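Local structure of hyaluronoglucosaminidase (Apis mellifera, 1FCQ) at residues G243-A248 and L293-F298; N12-V17 and K261-Y266; A281-T286 and N322-A327; E167-A172 and E217-L222; Q121-L126 and A203-E208. The protein hydrolyses hyaluronan as a family 56 glycosidase of bee venom, in which it is also a major allergen. One frame throughout, in Å; residues are numbered along the deposited sequence.

Contact 1 of 5, residues G243-A248 and L293-F298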
# COMPACT_ATOMS: atom_id res chain seq x y z
N GLY A 243 -9.33 10.33 -8.48
CA GLY A 243 -8.26 11.22 -8.10
C GLY A 243 -6.96 10.46 -7.82
O GLY A 243 -5.87 10.83 -8.28
N ARG A 244 -7.09 9.37 -7.06
CA ARG A 244 -5.94 8.54 -6.72
C ARG A 244 -5.36 7.79 -7.89
O ARG A 244 -4.13 7.72 -7.99
CB ARG A 244 -6.33 7.58 -5.59
CG ARG A 244 -6.68 8.39 -4.34
CD ARG A 244 -7.15 7.44 -3.24
NE ARG A 244 -7.57 8.28 -2.11
CZ ARG A 244 -7.75 7.85 -0.88
NH1 ARG A 244 -8.14 8.73 0.05
NH2 ARG A 244 -7.56 6.58 -0.56
N VAL A 245 -6.20 7.28 -8.79
CA VAL A 245 -5.70 6.58 -9.96
C VAL A 245 -5.07 7.56 -10.94
O VAL A 245 -4.02 7.27 -11.51
CB VAL A 245 -6.80 5.74 -10.65
CG1 VAL A 245 -6.32 5.16 -11.97
CG2 VAL A 245 -7.25 4.64 -9.69
N LYS A 246 -5.66 8.75 -11.08
CA LYS A 246 -5.04 9.76 -11.93
C LYS A 246 -3.66 10.15 -11.38
O LYS A 246 -2.74 10.36 -12.18
CB LYS A 246 -5.89 11.03 -12.03
CG LYS A 246 -7.17 10.87 -12.84
CD LYS A 246 -7.99 12.16 -12.74
CE LYS A 246 -9.30 12.06 -13.49
NZ LYS A 246 -10.15 13.28 -13.27
N GLU A 247 -3.51 10.30 -10.07
CA GLU A 247 -2.21 10.69 -9.51
C GLU A 247 -1.17 9.64 -9.86
O GLU A 247 -0.06 9.94 -10.31
CB GLU A 247 -2.31 10.88 -8.00
CG GLU A 247 -1.05 11.40 -7.33
CD GLU A 247 -0.72 12.83 -7.70
OE1 GLU A 247 -1.55 13.52 -8.33
OE2 GLU A 247 0.40 13.26 -7.35
N ALA A 248 -1.50 8.36 -9.67
CA ALA A 248 -0.56 7.30 -10.01
C ALA A 248 -0.24 7.28 -11.50
O ALA A 248 0.93 7.08 -11.83
CB ALA A 248 -1.10 5.95 -9.55
N LEU A 293 -9.91 4.86 -16.72
CA LEU A 293 -8.76 5.74 -16.67
C LEU A 293 -7.49 5.15 -17.25
O LEU A 293 -6.54 5.90 -17.46
CB LEU A 293 -8.49 6.14 -15.21
CG LEU A 293 -9.49 7.14 -14.63
CD1 LEU A 293 -9.31 7.28 -13.13
CD2 LEU A 293 -9.32 8.50 -15.30
N GLY A 294 -7.46 3.84 -17.47
CA GLY A 294 -6.30 3.22 -18.09
C GLY A 294 -5.33 2.57 -17.13
O GLY A 294 -4.16 2.40 -17.49
N ALA A 295 -5.79 2.23 -15.92
CA ALA A 295 -4.89 1.50 -15.01
C ALA A 295 -4.57 0.16 -15.65
O ALA A 295 -5.32 -0.32 -16.52
CB ALA A 295 -5.58 1.30 -13.66
N ASP A 296 -3.53 -0.54 -15.19
CA ASP A 296 -3.16 -1.83 -15.76
C ASP A 296 -3.87 -3.01 -15.13
O ASP A 296 -3.58 -4.14 -15.50
CB ASP A 296 -1.63 -2.02 -15.66
CG ASP A 296 -0.95 -0.86 -16.38
OD1 ASP A 296 -1.07 -0.80 -17.62
OD2 ASP A 296 -0.34 0.02 -15.73
N GLY A 297 -4.80 -2.76 -14.22
CA GLY A 297 -5.54 -3.78 -13.50
C GLY A 297 -5.73 -3.24 -12.07
O GLY A 297 -5.70 -2.04 -11.85
N PHE A 298 -5.97 -4.15 -11.13
CA PHE A 298 -6.13 -3.74 -9.74
C PHE A 298 -5.91 -5.00 -8.89
O PHE A 298 -5.91 -6.10 -9.43
CB PHE A 298 -7.44 -3.06 -9.37
CG PHE A 298 -8.69 -3.79 -9.76
CD1 PHE A 298 -9.32 -4.62 -8.85
CD2 PHE A 298 -9.24 -3.62 -11.02
CE1 PHE A 298 -10.48 -5.30 -9.20
CE2 PHE A 298 -10.39 -4.31 -11.38
CZ PHE A 298 -11.01 -5.14 -10.47
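Leu293 reaches across to helix 234-253 with both branches of its fork, one for each of two consecutive residues there. Leu293 CD1 lies 3.8 Å from Val245 CG1 and equally close to Val245 CB, while Leu293 CD2 rests 4.0 Å from the CE of solvent-exposed Lys246. The valine presents CG1 because its first torsion (172°) sets that methyl opposite the backbone N and beside the carbonyl carbon; Val245 CG1 also meets the CB of Ala295, at 4.3 Å. Lys246 lends only its hydrocarbon: the chain is extended beyond CG and crosses the leucine at about a right angle, so CG and CE both pass CD2. In the TIM barrel this is packing of the outer layer, where helix 234-253 meets the turn that leads from helix 280-292 into strand 297-301. A Schellman motif ends helix 280-292, with Gly294, at positive phi (99°), the first residue to leave helical geometry. Past the glycine, Ala295 points its CB back toward helix 234-253, and Pro264 of the neighbouring strand touches both Val245 and Ala295.

Contact 2 of 5, residues N12-V17 and K261-Y266; sequences NVYWNV and KVLPYY
The Tyr265 ring receives Asn16 OD1 at its edge, near the ring plane, while the amide plane of Asn16 stands almost upright to it, 83° away. Tyr184 packs against Tyr265 edge-to-face. The Tyr14 ring has water 1 at its edge, in plane, and Leu263 meets it obliquely, with Leu263 CD1 3.7 Å from Tyr14 CE1. The other methyl of the leucine, Leu263 CD2, approaches the backbone at Asn12 O, 4.0 Å away. Tyr265 OH donates to Asn16 OD1 over 2.7 Å. The hydroxyl sits above the carbonyl plane, 47° out of it. Asn16 extends its amide toward the tyrosine because CG stands opposite the backbone N (chi1 -167°). At the other end of the contact, water 1 joins Tyr14 OH and Lys261 NZ, 2.9 Å from each, and accepts from the lysine. Strands 12-16 and 261-267 are not neighbours in the barrel sheet: strand 297-301 runs between them, and its Ile299 touches both Asn16 and Tyr265. Ile53 of strand 51-55 also touches both, as expected for side chains that fill the barrel interior. A buried amide oxygen is thus given a donor by a buried phenol, and the hydrogen bond probably helps fix the rotation of the Asn16 amide.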
# COMPACT_ATOMS: atom_id res chain seq x y z
N ASN A 12 -4.85 -6.73 -15.73
CA ASN A 12 -4.70 -7.85 -14.81
C ASN A 12 -5.28 -7.58 -13.43
O ASN A 12 -4.90 -6.62 -12.76
CB ASN A 12 -3.20 -8.17 -14.66
CG ASN A 12 -2.56 -8.61 -15.96
OD1 ASN A 12 -1.49 -8.11 -16.34
ND2 ASN A 12 -3.22 -9.53 -16.64
N VAL A 13 -6.22 -8.43 -13.01
CA VAL A 13 -6.81 -8.30 -11.68
C VAL A 13 -6.20 -9.39 -10.80
O VAL A 13 -6.19 -10.56 -11.16
CB VAL A 13 -8.34 -8.40 -11.67
CG1 VAL A 13 -8.90 -8.18 -10.27
CG2 VAL A 13 -8.92 -7.36 -12.63
N TYR A 14 -5.64 -8.98 -9.66
CA TYR A 14 -4.97 -9.93 -8.77
C TYR A 14 -5.70 -10.26 -7.48
O TYR A 14 -6.25 -9.37 -6.82
CB TYR A 14 -3.60 -9.35 -8.36
CG TYR A 14 -2.63 -9.25 -9.51
CD1 TYR A 14 -2.57 -8.12 -10.31
CD2 TYR A 14 -1.79 -10.33 -9.79
CE1 TYR A 14 -1.67 -8.08 -11.37
CE2 TYR A 14 -0.89 -10.28 -10.83
CZ TYR A 14 -0.84 -9.14 -11.61
OH TYR A 14 0.05 -9.08 -12.67
N TRP A 15 -5.67 -11.56 -7.12
CA TRP A 15 -6.30 -11.95 -5.86
C TRP A 15 -5.30 -11.80 -4.72
O TRP A 15 -4.31 -12.53 -4.69
CB TRP A 15 -6.72 -13.42 -5.96
CG TRP A 15 -7.64 -13.92 -4.88
CD1 TRP A 15 -7.36 -14.88 -3.95
CD2 TRP A 15 -9.00 -13.52 -4.64
NE1 TRP A 15 -8.45 -15.09 -3.13
CE2 TRP A 15 -9.47 -14.27 -3.55
CE3 TRP A 15 -9.85 -12.60 -5.25
CZ2 TRP A 15 -10.77 -14.13 -3.06
CZ3 TRP A 15 -11.14 -12.46 -4.77
CH2 TRP A 15 -11.58 -13.23 -3.69
N ASN A 16 -5.58 -10.89 -3.79
CA ASN A 16 -4.69 -10.72 -2.63
C ASN A 16 -5.50 -10.80 -1.33
O ASN A 16 -5.29 -10.12 -0.33
CB ASN A 16 -3.89 -9.42 -2.73
CG ASN A 16 -2.74 -9.29 -1.76
OD1 ASN A 16 -2.44 -8.18 -1.27
ND2 ASN A 16 -2.02 -10.39 -1.44
N VAL A 17 -6.52 -11.66 -1.39
CA VAL A 17 -7.39 -11.91 -0.22
C VAL A 17 -6.84 -13.18 0.40
O VAL A 17 -6.57 -14.14 -0.35
CB VAL A 17 -8.84 -12.10 -0.68
CG1 VAL A 17 -9.74 -12.45 0.50
CG2 VAL A 17 -9.42 -10.87 -1.36
N LYS A 261 3.80 0.26 -14.25
CA LYS A 261 2.44 -0.27 -14.18
C LYS A 261 1.71 0.41 -13.04
O LYS A 261 2.35 0.84 -12.08
CB LYS A 261 2.52 -1.77 -13.90
CG LYS A 261 3.20 -2.58 -15.00
CD LYS A 261 3.01 -4.06 -14.71
CE LYS A 261 3.26 -4.91 -15.95
NZ LYS A 261 2.92 -6.34 -15.70
N VAL A 262 0.39 0.55 -13.15
CA VAL A 262 -0.44 1.13 -12.11
C VAL A 262 -1.51 0.08 -11.75
O VAL A 262 -2.34 -0.31 -12.57
CB VAL A 262 -1.10 2.46 -12.49
CG1 VAL A 262 -2.10 2.95 -11.45
CG2 VAL A 262 -0.01 3.52 -12.66
N LEU A 263 -1.43 -0.41 -10.51
CA LEU A 263 -2.35 -1.42 -9.99
C LEU A 263 -2.89 -0.99 -8.63
O LEU A 263 -2.30 -1.27 -7.57
CB LEU A 263 -1.64 -2.77 -9.82
CG LEU A 263 -1.06 -3.48 -11.03
CD1 LEU A 263 -0.32 -4.75 -10.63
CD2 LEU A 263 -2.17 -3.86 -12.02
N PRO A 264 -4.01 -0.28 -8.63
CA PRO A 264 -4.60 0.21 -7.40
C PRO A 264 -4.98 -0.95 -6.47
O PRO A 264 -5.46 -1.99 -6.89
CB PRO A 264 -5.87 0.92 -7.86
CG PRO A 264 -5.53 1.37 -9.24
CD PRO A 264 -4.75 0.21 -9.82
N TYR A 265 -4.79 -0.71 -5.18
CA TYR A 265 -5.17 -1.64 -4.12
C TYR A 265 -6.65 -1.38 -3.83
O TYR A 265 -7.05 -0.22 -3.59
CB TYR A 265 -4.30 -1.42 -2.87
CG TYR A 265 -3.41 -2.63 -2.67
CD1 TYR A 265 -2.26 -2.83 -3.44
CD2 TYR A 265 -3.74 -3.64 -1.78
CE1 TYR A 265 -1.50 -3.98 -3.31
CE2 TYR A 265 -2.98 -4.79 -1.61
CZ TYR A 265 -1.85 -4.95 -2.40
OH TYR A 265 -1.08 -6.08 -2.30
N TYR A 266 -7.46 -2.44 -3.88
CA TYR A 266 -8.91 -2.30 -3.73
C TYR A 266 -9.43 -3.22 -2.63
O TYR A 266 -9.07 -4.38 -2.56
CB TYR A 266 -9.53 -2.74 -5.06
CG TYR A 266 -10.97 -2.35 -5.26
CD1 TYR A 266 -11.31 -1.17 -5.89
CD2 TYR A 266 -12.00 -3.19 -4.81
CE1 TYR A 266 -12.64 -0.79 -6.07
CE2 TYR A 266 -13.32 -2.84 -5.01
CZ TYR A 266 -13.63 -1.66 -5.63
OH TYR A 266 -14.97 -1.32 -5.79
O HOH W 1 0.46 -6.55 -14.12

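Contact 3 of 5, residues A281-T286 and N322-A327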
# COMPACT_ATOMS: atom_id res chain seq x y z
N ALA A 281 -23.60 -1.26 -6.40
CA ALA A 281 -23.53 0.02 -7.10
C ALA A 281 -22.12 0.59 -6.97
O ALA A 281 -21.57 1.11 -7.94
CB ALA A 281 -24.54 1.02 -6.55
N ASP A 282 -21.57 0.51 -5.76
CA ASP A 282 -20.20 1.00 -5.55
C ASP A 282 -19.17 0.17 -6.30
O ASP A 282 -18.24 0.74 -6.87
CB ASP A 282 -19.84 1.12 -4.08
CG ASP A 282 -20.39 2.34 -3.38
OD1 ASP A 282 -20.81 3.30 -4.06
OD2 ASP A 282 -20.40 2.38 -2.13
N LEU A 283 -19.31 -1.16 -6.29
CA LEU A 283 -18.37 -2.00 -7.03
C LEU A 283 -18.35 -1.61 -8.50
O LEU A 283 -17.31 -1.41 -9.14
CB LEU A 283 -18.80 -3.47 -6.93
CG LEU A 283 -18.53 -4.16 -5.60
CD1 LEU A 283 -19.19 -5.53 -5.60
CD2 LEU A 283 -17.03 -4.31 -5.34
N GLU A 284 -19.54 -1.53 -9.09
CA GLU A 284 -19.69 -1.17 -10.50
C GLU A 284 -19.08 0.19 -10.84
O GLU A 284 -18.24 0.27 -11.74
CB GLU A 284 -21.17 -1.22 -10.90
CG GLU A 284 -21.79 -2.61 -10.84
CD GLU A 284 -23.28 -2.68 -11.11
OE1 GLU A 284 -23.97 -1.64 -11.03
OE2 GLU A 284 -23.80 -3.78 -11.39
N ALA A 285 -19.46 1.26 -10.17
CA ALA A 285 -18.97 2.59 -10.54
C ALA A 285 -17.47 2.74 -10.30
O ALA A 285 -16.79 3.36 -11.13
CB ALA A 285 -19.74 3.66 -9.80
N THR A 286 -16.96 2.22 -9.19
CA THR A 286 -15.53 2.40 -8.93
C THR A 286 -14.63 1.48 -9.75
O THR A 286 -13.53 1.93 -10.13
CB THR A 286 -15.20 2.29 -7.44
OG1 THR A 286 -15.59 0.98 -6.97
CG2 THR A 286 -15.92 3.35 -6.63
N ASN A 322 -22.11 -13.75 -5.21
CA ASN A 322 -23.27 -12.89 -5.37
C ASN A 322 -22.92 -11.59 -6.08
O ASN A 322 -23.67 -11.08 -6.91
CB ASN A 322 -23.88 -12.51 -4.02
CG ASN A 322 -24.68 -13.55 -3.26
OD1 ASN A 322 -24.98 -14.61 -3.80
ND2 ASN A 322 -25.05 -13.29 -2.01
N GLU A 323 -21.83 -10.93 -5.64
CA GLU A 323 -21.52 -9.59 -6.10
C GLU A 323 -20.10 -9.29 -6.59
O GLU A 323 -19.99 -8.74 -7.68
CB GLU A 323 -21.79 -8.60 -4.95
CG GLU A 323 -23.20 -8.61 -4.36
CD GLU A 323 -24.25 -8.19 -5.38
OE1 GLU A 323 -23.91 -7.51 -6.36
OE2 GLU A 323 -25.44 -8.54 -5.20
N LEU A 324 -19.07 -9.59 -5.79
CA LEU A 324 -17.71 -9.21 -6.16
C LEU A 324 -17.21 -9.88 -7.43
O LEU A 324 -16.73 -9.18 -8.33
CB LEU A 324 -16.74 -9.46 -5.00
CG LEU A 324 -15.27 -9.07 -5.22
CD1 LEU A 324 -15.09 -7.57 -5.43
CD2 LEU A 324 -14.45 -9.54 -4.01
N GLY A 325 -17.35 -11.20 -7.51
CA GLY A 325 -16.92 -11.95 -8.68
C GLY A 325 -17.55 -11.41 -9.96
O GLY A 325 -16.86 -11.02 -10.90
N PRO A 326 -18.88 -11.43 -10.03
CA PRO A 326 -19.60 -10.94 -11.19
C PRO A 326 -19.20 -9.56 -11.63
O PRO A 326 -18.97 -9.32 -12.82
CB PRO A 326 -21.07 -11.04 -10.75
CG PRO A 326 -21.04 -12.26 -9.87
CD PRO A 326 -19.81 -11.98 -9.01
N ALA A 327 -19.08 -8.62 -10.69
CA ALA A 327 -18.68 -7.26 -11.02
C ALA A 327 -17.30 -7.24 -11.65
O ALA A 327 -17.09 -6.57 -12.66
CB ALA A 327 -18.70 -6.37 -9.80
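Two successive helices of the TIM barrel's outer layer, 280-292 and 310-328, run side by side here; strand 297-301 lies between them in the chain, and the two helices run nearly parallel. The short segments have axes 10.0 Å apart at closest approach and cross at -16°. Leu283 carries the contact, touching three residues with three different atoms. Leu283 CB faces Ala327 CB at 4.1 Å. At the end of the fork, Leu283 CD2 meets Leu324 CD1 at 3.8 Å. The two leucines cross at about a right angle, and Leu324 brings CD1 over because its CG lies opposite the backbone N (chi1 -179°). The other methyl, Leu283 CD1, rests against the turn at Glu323, 3.9 Å from Glu323 O and 4.1 Å from Glu323 CB. This part of helix 310-328 is irregular, with a pi-type turn at 322-324 and a kink where proline leaves position 326 without an N-H for the preceding turn. Within helix 280-292, Thr286 OG1 bonds back to Asp282 O at 2.7 Å. That carbonyl also accepts from Thr286 N, the two donors arriving from opposite faces of its plane. Tyr319, earlier in helix 310-328, touches both leucines. Thr286 OG1 is also bonded to Tyr266 OH of strand 261-267, while Ala285 and Thr286 pack on helix 234-253, the preceding helix of the outer layer.

Contact 4 of 5, residues E167-A172 and E217-L222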
# COMPACT_ATOMS: atom_id res chain seq x y z
N GLU A 167 16.57 2.01 0.07
CA GLU A 167 17.44 0.86 0.21
C GLU A 167 16.69 -0.45 0.32
O GLU A 167 17.12 -1.46 -0.23
CB GLU A 167 18.36 1.01 1.43
CG GLU A 167 19.53 1.93 1.16
CD GLU A 167 20.36 1.43 -0.03
OE1 GLU A 167 20.75 0.26 -0.11
OE2 GLU A 167 20.58 2.29 -0.89
N THR A 168 15.54 -0.41 0.99
CA THR A 168 14.72 -1.61 1.12
C THR A 168 14.19 -2.04 -0.25
O THR A 168 14.18 -3.22 -0.57
CB THR A 168 13.54 -1.36 2.08
OG1 THR A 168 14.09 -0.87 3.32
CG2 THR A 168 12.78 -2.64 2.33
N LEU A 169 13.72 -1.05 -1.01
CA LEU A 169 13.19 -1.37 -2.35
C LEU A 169 14.32 -1.89 -3.23
O LEU A 169 14.10 -2.86 -3.96
CB LEU A 169 12.56 -0.10 -2.93
CG LEU A 169 12.06 -0.22 -4.37
CD1 LEU A 169 10.94 -1.24 -4.50
CD2 LEU A 169 11.57 1.15 -4.85
N LYS A 170 15.51 -1.29 -3.14
CA LYS A 170 16.65 -1.77 -3.94
C LYS A 170 17.02 -3.19 -3.57
O LYS A 170 17.27 -4.02 -4.46
CB LYS A 170 17.89 -0.90 -3.70
CG LYS A 170 18.03 0.32 -4.58
CD LYS A 170 19.30 1.08 -4.21
CE LYS A 170 20.56 0.23 -4.27
NZ LYS A 170 21.60 0.71 -3.33
N ALA A 171 17.00 -3.51 -2.28
CA ALA A 171 17.29 -4.86 -1.81
C ALA A 171 16.28 -5.86 -2.36
O ALA A 171 16.65 -6.91 -2.86
CB ALA A 171 17.35 -4.91 -0.29
N ALA A 172 14.98 -5.53 -2.32
CA ALA A 172 13.96 -6.42 -2.82
C ALA A 172 14.16 -6.69 -4.31
O ALA A 172 14.06 -7.82 -4.76
CB ALA A 172 12.57 -5.84 -2.58
N GLU A 217 10.93 6.24 -9.75
CA GLU A 217 11.70 5.69 -10.87
C GLU A 217 12.25 4.31 -10.52
O GLU A 217 12.49 3.49 -11.41
CB GLU A 217 12.80 6.67 -11.30
CG GLU A 217 12.23 8.03 -11.66
CD GLU A 217 12.74 8.63 -12.95
OE1 GLU A 217 12.89 9.87 -13.01
OE2 GLU A 217 12.99 7.86 -13.90
N SER A 218 12.39 4.00 -9.23
CA SER A 218 12.90 2.72 -8.79
C SER A 218 11.77 1.68 -8.72
O SER A 218 12.03 0.52 -9.02
CB SER A 218 13.58 2.77 -7.43
OG SER A 218 14.52 3.81 -7.31
N GLU A 219 10.56 2.11 -8.37
CA GLU A 219 9.46 1.15 -8.34
C GLU A 219 9.12 0.63 -9.74
O GLU A 219 9.25 1.39 -10.70
CB GLU A 219 8.17 1.77 -7.78
CG GLU A 219 8.31 2.27 -6.37
CD GLU A 219 6.94 2.35 -5.70
OE1 GLU A 219 6.00 2.84 -6.36
OE2 GLU A 219 6.93 1.93 -4.54
N ASP A 220 8.63 -0.59 -9.83
CA ASP A 220 8.18 -1.15 -11.10
C ASP A 220 6.67 -0.98 -11.28
O ASP A 220 6.15 -1.07 -12.38
CB ASP A 220 8.44 -2.66 -11.13
CG ASP A 220 9.89 -2.99 -10.88
OD1 ASP A 220 10.71 -2.50 -11.73
OD2 ASP A 220 10.26 -3.70 -9.93
N VAL A 221 5.98 -0.83 -10.14
CA VAL A 221 4.52 -0.75 -10.14
C VAL A 221 4.08 0.21 -9.05
O VAL A 221 4.64 0.26 -7.94
CB VAL A 221 3.90 -2.14 -9.94
CG1 VAL A 221 4.40 -2.82 -8.67
CG2 VAL A 221 2.37 -2.09 -9.94
N LEU A 222 3.09 1.04 -9.36
CA LEU A 222 2.52 2.00 -8.42
C LEU A 222 1.23 1.39 -7.88
O LEU A 222 0.43 0.88 -8.65
CB LEU A 222 2.19 3.32 -9.10
CG LEU A 222 3.30 4.12 -9.76
CD1 LEU A 222 2.98 5.61 -9.87
CD2 LEU A 222 4.64 3.96 -9.08
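The backbones of helix 146-175 and of the loop entering strand 221-222 come nearest at Leu169 and Glu219, whose CA atoms are 7.5 Å apart. One methyl of Leu169 makes the contact: Leu169 CD2 lies 3.6 Å from Ser218 CB and 3.8 Å from Glu219 CG. The leucine stretches away from its helix because CG stands opposite the backbone N (chi1 175°), which carries the fork toward the loop. Glu219 crosses it at about a right angle and offers the aliphatic part of its chain. Extended beyond CG, that chain takes the carboxylate past the leucine, and OE2 accepts from the backbone N of Tyr183. The serine likewise turns only carbon to Leu169, its OG being bonded to Trp214 O in helix 213-216. In the barrel, helix 146-175 is followed in the chain by strand 180-183, and the loop at 217-220 leads into strand 221-222; Leu169 also touches Trp181 of the former strand and Leu215 of helix 213-216. Asp220 OD2 accepts from the backbone N of Trp181, tying the loop to strand 180-183. On the helix, the end of Lys170 leads away from the loop and forms a salt bridge with Glu167, Lys170 NZ to Glu167 OE2 3.1 Å, on the syn side of the carboxylate. Lys173, farther along the same helix, donates from NZ to Ser218 O.

Contact 5 of 5, residues Q121-L126 and A203-E208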
# COMPACT_ATOMS: atom_id res chain seq x y z
N GLN A 121 3.84 15.48 5.29
CA GLN A 121 2.69 14.59 5.21
C GLN A 121 2.43 13.73 6.43
O GLN A 121 1.44 12.99 6.47
CB GLN A 121 2.82 13.70 3.96
CG GLN A 121 2.74 14.49 2.67
CD GLN A 121 3.10 13.67 1.45
OE1 GLN A 121 3.62 14.17 0.44
NE2 GLN A 121 2.80 12.39 1.56
N ASN A 122 3.30 13.78 7.43
CA ASN A 122 3.07 13.05 8.68
C ASN A 122 2.13 13.87 9.57
O ASN A 122 2.51 14.39 10.63
CB ASN A 122 4.42 12.73 9.33
CG ASN A 122 5.15 11.72 8.44
OD1 ASN A 122 4.77 10.55 8.48
ND2 ASN A 122 6.14 12.20 7.70
N TRP A 123 0.86 13.93 9.19
CA TRP A 123 -0.17 14.67 9.88
C TRP A 123 -0.99 13.77 10.81
O TRP A 123 -0.91 12.55 10.80
CB TRP A 123 -1.20 15.28 8.93
CG TRP A 123 -0.80 16.18 7.83
CD1 TRP A 123 -0.33 17.47 7.93
CD2 TRP A 123 -0.87 15.90 6.42
NE1 TRP A 123 -0.09 17.99 6.69
CE2 TRP A 123 -0.41 17.05 5.74
CE3 TRP A 123 -1.26 14.79 5.67
CZ2 TRP A 123 -0.34 17.12 4.35
CZ3 TRP A 123 -1.20 14.86 4.29
CH2 TRP A 123 -0.74 16.01 3.64
N ALA A 124 -1.87 14.46 11.55
CA ALA A 124 -2.81 13.77 12.43
C ALA A 124 -2.14 12.73 13.30
O ALA A 124 -1.24 13.08 14.08
CB ALA A 124 -3.91 13.15 11.58
N SER A 125 -2.44 11.46 13.13
CA SER A 125 -1.88 10.37 13.92
C SER A 125 -0.40 10.14 13.68
O SER A 125 0.27 9.48 14.48
CB SER A 125 -2.67 9.08 13.66
OG SER A 125 -2.32 8.50 12.42
N LEU A 126 0.15 10.71 12.61
CA LEU A 126 1.57 10.59 12.31
C LEU A 126 2.35 11.80 12.79
O LEU A 126 3.58 11.84 12.69
CB LEU A 126 1.75 10.45 10.79
CG LEU A 126 1.07 9.22 10.17
CD1 LEU A 126 1.26 9.31 8.65
CD2 LEU A 126 1.65 7.93 10.72
N ALA A 203 -2.77 19.75 -3.77
CA ALA A 203 -1.75 20.25 -4.71
C ALA A 203 -0.33 20.11 -4.22
O ALA A 203 0.55 19.73 -5.02
CB ALA A 203 -2.06 21.73 -4.97
N THR A 204 -0.08 20.40 -2.94
CA THR A 204 1.30 20.30 -2.45
C THR A 204 1.78 18.85 -2.53
O THR A 204 2.93 18.64 -2.89
CB THR A 204 1.47 20.91 -1.06
OG1 THR A 204 1.07 22.29 -1.17
CG2 THR A 204 2.92 20.85 -0.61
N THR A 205 0.90 17.90 -2.25
CA THR A 205 1.23 16.48 -2.37
C THR A 205 1.57 16.11 -3.80
O THR A 205 2.51 15.34 -4.04
CB THR A 205 0.06 15.61 -1.84
OG1 THR A 205 0.00 15.77 -0.42
CG2 THR A 205 0.27 14.14 -2.18
N MET A 206 0.88 16.72 -4.77
CA MET A 206 1.21 16.43 -6.17
C MET A 206 2.65 16.86 -6.43
O MET A 206 3.40 16.12 -7.07
CB MET A 206 0.25 17.10 -7.14
CG MET A 206 -1.17 16.53 -6.98
SD MET A 206 -2.21 17.22 -8.27
CE MET A 206 -2.01 18.96 -8.02
N GLN A 207 3.01 18.04 -5.93
CA GLN A 207 4.36 18.55 -6.11
C GLN A 207 5.40 17.67 -5.42
O GLN A 207 6.44 17.35 -6.01
CB GLN A 207 4.49 19.98 -5.59
CG GLN A 207 3.48 20.97 -6.13
CD GLN A 207 3.76 22.39 -5.68
OE1 GLN A 207 3.38 22.81 -4.59
NE2 GLN A 207 4.45 23.19 -6.50
N GLU A 208 5.09 17.25 -4.20
CA GLU A 208 5.98 16.34 -3.47
C GLU A 208 6.09 15.01 -4.19
O GLU A 208 7.18 14.43 -4.25
CB GLU A 208 5.53 16.22 -2.02
CG GLU A 208 5.74 17.57 -1.31
CD GLU A 208 4.87 17.69 -0.07
OE1 GLU A 208 3.95 16.87 0.14
OE2 GLU A 208 5.14 18.65 0.70
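Gln121 reaches toward helix 203-210, its CB directed at the helix and its chain extended beyond CG. The CB meets nothing of the helix. Gln121 CG, placed opposite the carbonyl carbon by a first torsion of -66°, comes within 3.7 Å of Glu208 OE1. Next along the chain, Gln121 CD is 3.6 Å from Glu208 OE1 and 4.2 Å from Thr205 OG1. At the tip, the amide end lies against the carboxylate of Glu208, with the two planes 29° apart, and also passes close to Glu208 CB. The two chains run antiparallel past each other at their ends. Glu208 OE1 is held by a salt bridge to Arg120, the residue just before Gln121, which places a positive charge beside this buried carboxylate and would probably stabilise its ionised form. Beside the glutamine, Trp123 turns back so that one face of its ring covers Gln121 CA, 3.8 Å above the plane and over its centre. The far rim of the indole, Trp123 CH2, reaches Thr205 OG1 at 4.1 Å, the hydroxyl lying at the edge near the ring plane. That hydroxyl is bonded to Glu202, and Tyr190 stacks edge-to-face on the indole. Asn122, between Gln121 and Trp123 in sequence, is the centre of an inverse gamma turn. The arrangement is a loop packed on a short helix: the long connection after strand 107-111 of the barrel is joined to helix 203-210, just beyond the Cys189-Cys201 disulfide.

How the contacts relate
From the N terminus, strand 12-16 opens contact 2, whose loop closes only at 261-266 and encloses contacts 4 and 5 completely. Within it, 121-126 opens contact 5 and 167-172 opens contact 4; contact 5 closes at 203-208 before contact 4 does at 217-222, so the two cross. Contact 1 starts at 243-248, inside the span of contact 2, and ends beyond it at 293-298, crossing it. Contact 3 crosses contact 1 in turn, opening at 281-286 and closing at 322-327 near the end of the model. Backbone bonds of the sheet join contact 2 to contacts 1 and 4, whose other segments lie on outer helices; contact 5 joins the loop after strand 107-111 to helix 203-210.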